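Local coordinates for organic hydroperoxide resistance protein (Legionella pneumophila, PDB 6MJN) that probably detoxifies organic hydroperoxides as a dimeric, cysteine-based peroxidase of the OsmC/Ohr family, at residues E81-T86 with A107-L112. Residues are numbered along the deposited sequence; the frame is centred on the assembly and turned at random.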
ATOM      1  N   GLU B  81       3.700  22.735  14.253  1.00 48.40           N
ATOM      2  CA  GLU B  81       2.363  23.308  14.219  1.00 58.70           C
ATOM      3  C   GLU B  81       1.445  22.491  13.317  1.00 57.16           C
ATOM      4  O   GLU B  81       0.368  22.072  13.749  1.00 70.37           O
ATOM      5  CB  GLU B  81       2.417  24.771  13.763  1.00 62.01           C
ATOM      6  CG  GLU B  81       3.278  25.664  14.638  1.00 71.49           C
ATOM      7  CD  GLU B  81       3.329  27.096  14.133  1.00 82.02           C
ATOM      8  OE1 GLU B  81       2.485  27.459  13.287  1.00 80.62           O
ATOM      9  OE2 GLU B  81       4.214  27.858  14.579  1.00 92.02           O
ATOM     10  N   ASP B  82       1.864  22.243  12.079  1.00 56.77           N
ATOM     11  CA  ASP B  82       1.067  21.465  11.139  1.00 54.12           C
ATOM     12  C   ASP B  82       1.994  20.700  10.196  1.00 49.36           C
ATOM     13  O   ASP B  82       3.183  21.006  10.073  1.00 55.68           O
ATOM     14  CB  ASP B  82       0.110  22.367  10.347  1.00 54.84           C
ATOM     15  CG  ASP B  82      -1.033  21.596   9.709  1.00 78.30           C
ATOM     16  OD1 ASP B  82      -1.203  20.395  10.017  1.00 75.48           O
ATOM     17  OD2 ASP B  82      -1.766  22.197   8.892  1.00 80.39           O
ATOM     18  N   VAL B  83       1.435  19.685   9.544  1.00 47.15           N
ATOM     19  CA  VAL B  83       2.153  18.956   8.505  1.00 42.97           C
ATOM     20  C   VAL B  83       1.132  18.406   7.522  1.00 46.88           C
ATOM     21  O   VAL B  83       0.053  17.949   7.915  1.00 48.53           O
ATOM     22  CB  VAL B  83       3.028  17.825   9.100  1.00 55.17           C
ATOM     23  CG1 VAL B  83       2.183  16.859   9.906  1.00 57.02           C
ATOM     24  CG2 VAL B  83       3.751  17.058   7.992  1.00 49.72           C
ATOM     25  N   SER B  84       1.463  18.472   6.238  1.00 41.09           N
ATOM     26  CA  SER B  84       0.756  17.692   5.238  1.00 43.34           C
ATOM     27  C   SER B  84       1.783  16.904   4.443  1.00 37.26           C
ATOM     28  O   SER B  84       2.967  17.254   4.390  1.00 42.51           O
ATOM     29  CB  SER B  84      -0.086  18.574   4.315  1.00 47.80           C
ATOM     30  OG  SER B  84       0.732  19.435   3.566  1.00 52.99           O
ATOM     31  N   MET B  85       1.308  15.847   3.793  1.00 31.92           N
ATOM     32  CA  MET B  85       2.177  14.884   3.150  1.00 32.34           C
ATOM     33  C   MET B  85       1.662  14.584   1.749  1.00 34.08           C
ATOM     34  O   MET B  85       0.484  14.258   1.576  1.00 37.62           O
ATOM     35  CB  MET B  85       2.216  13.601   3.979  1.00 31.63           C
ATOM     36  CG  MET B  85       3.435  12.779   3.775  1.00 38.87           C
ATOM     37  SD  MET B  85       4.926  13.669   4.268  1.00 39.93           S
ATOM     38  CE  MET B  85       5.928  12.952   2.960  1.00 30.10           C
ATOM     39  N   THR B  86       2.550  14.701   0.772  1.00 32.05           N
ATOM     40  CA  THR B  86       2.312  14.346  -0.618  1.00 33.76           C
ATOM     41  C   THR B  86       3.152  13.114  -0.944  1.00 35.62           C
ATOM     42  O   THR B  86       4.341  13.065  -0.611  1.00 36.82           O
ATOM     43  CB  THR B  86       2.713  15.502  -1.542  1.00 36.03           C
ATOM     44  OG1 THR B  86       1.925  16.662  -1.236  1.00 39.79           O
ATOM     45  CG2 THR B  86       2.492  15.134  -2.987  1.00 42.75           C
ATOM     46  N   ALA B 107       7.162  16.502   2.154  1.00 30.69           N
ATOM     47  CA  ALA B 107       6.519  16.936   3.384  1.00 33.45           C
ATOM     48  C   ALA B 107       6.401  18.457   3.411  1.00 32.63           C
ATOM     49  O   ALA B 107       7.318  19.168   2.996  1.00 37.01           O
ATOM     50  CB  ALA B 107       7.301  16.434   4.599  1.00 30.57           C
ATOM     51  N   HIS B 108       5.258  18.955   3.881  1.00 31.73           N
ATOM     52  CA  HIS B 108       5.060  20.382   4.130  0.52 35.30           C
ATOM     53  C   HIS B 108       4.831  20.563   5.625  1.00 39.12           C
ATOM     54  O   HIS B 108       3.789  20.169   6.155  1.00 42.43           O
ATOM     55  CB  HIS B 108       3.888  20.938   3.322  0.52 45.51           C
ATOM     56  CG  HIS B 108       3.661  22.409   3.509  0.52 48.89           C
ATOM     57  ND1 HIS B 108       2.794  23.130   2.716  0.52 54.48           N
ATOM     58  CD2 HIS B 108       4.186  23.293   4.391  0.52 48.90           C
ATOM     59  CE1 HIS B 108       2.790  24.392   3.104  0.52 57.26           C
ATOM     60  NE2 HIS B 108       3.624  24.516   4.121  0.52 54.49           N
ATOM     61  N   ILE B 109       5.805  21.187   6.296  1.00 40.40           N
ATOM     62  CA  ILE B 109       5.854  21.282   7.754  1.00 41.87           C
ATOM     63  C   ILE B 109       5.810  22.750   8.168  1.00 37.64           C
ATOM     64  O   ILE B 109       6.552  23.569   7.619  1.00 45.35           O
ATOM     65  CB  ILE B 109       7.131  20.598   8.286  1.00 43.27           C
ATOM     66  CG1 ILE B 109       7.084  19.089   8.029  1.00 41.70           C
ATOM     67  CG2 ILE B 109       7.330  20.875   9.759  1.00 48.22           C
ATOM     68  CD1 ILE B 109       8.330  18.357   8.453  1.00 40.86           C
ATOM     69  N   THR B 110       4.907  23.096   9.100  1.00 36.93           N
ATOM     70  CA  THR B 110       4.822  24.435   9.668  1.00 38.25           C
ATOM     71  C   THR B 110       5.419  24.427  11.070  1.00 43.10           C
ATOM     72  O   THR B 110       5.165  23.510  11.853  1.00 44.25           O
ATOM     73  CB  THR B 110       3.360  24.924   9.744  1.00 45.01           C
ATOM     74  OG1 THR B 110       2.672  24.587   8.532  1.00 57.79           O
ATOM     75  CG2 THR B 110       3.292  26.431   9.962  1.00 48.89           C
ATOM     76  N   GLY B 111       6.196  25.465  11.393  1.00 38.09           N
ATOM     77  CA  GLY B 111       6.672  25.680  12.749  1.00 41.94           C
ATOM     78  C   GLY B 111       8.148  25.415  12.970  1.00 40.93           C
ATOM     79  O   GLY B 111       8.641  25.659  14.078  1.00 44.13           O
ATOM     80  N   LEU B 112       8.861  24.932  11.960  1.00 37.64           N
ATOM     81  CA  LEU B 112      10.278  24.625  12.053  1.00 40.26           C
ATOM     82  C   LEU B 112      11.029  25.377  10.970  1.00 41.29           C
ATOM     83  O   LEU B 112      10.454  25.746   9.937  1.00 37.70           O
ATOM     84  CB  LEU B 112      10.535  23.124  11.883  1.00 39.96           C
ATOM     85  CG  LEU B 112       9.834  22.198  12.871  1.00 41.43           C
ATOM     86  CD1 LEU B 112      10.187  20.757  12.526  1.00 41.24           C
ATOM     87  CD2 LEU B 112      10.231  22.532  14.280  1.00 40.99           C
TER
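Ser84 and His108 exchange two backbone hydrogen bonds, N to O and back, each 2.9 Å, where the antiparallel strands 82-86 and 107-110, the two arms of a beta hairpin, bring their axes to within 4.7 Å. At the open end of the hairpin, away from its turn, the pairing illustrates a classic beta bulge: Glu81 and Asp82 together face Thr110, Glu81 N donating to Thr110 O and Thr110 N to Asp82 O. The Glu81 side chain crosses that of Thr110 at about a right angle; beyond CG it is extended, and OE1 stops 3.6 Å from Thr110 CG2 while OE2 comes within 3.8 Å of Gly111 CA. On the face of Ser84, its hydroxyl OG, set between backbone N and carbonyl carbon (chi1 64°), touches His108 CB at 3.5 Å. The other face is apolar. Val83 CG2 lies alongside Ile109 CG1 at 3.9 Å, the two side chains pointing the same way, and Met85, bent at chi2 and chi3, brings SD to 3.7 Å from Ala107 CB. Helix 53-76 covers Val83 and Met85, whereas helix 114-125 packs on Ala107 and Ile109. Strand 140-146 continues the sheet beyond Ala107 and Ile109, and past Ser84 to Thr86 an antiparallel strand of the second subunit carries it across the dimer interface.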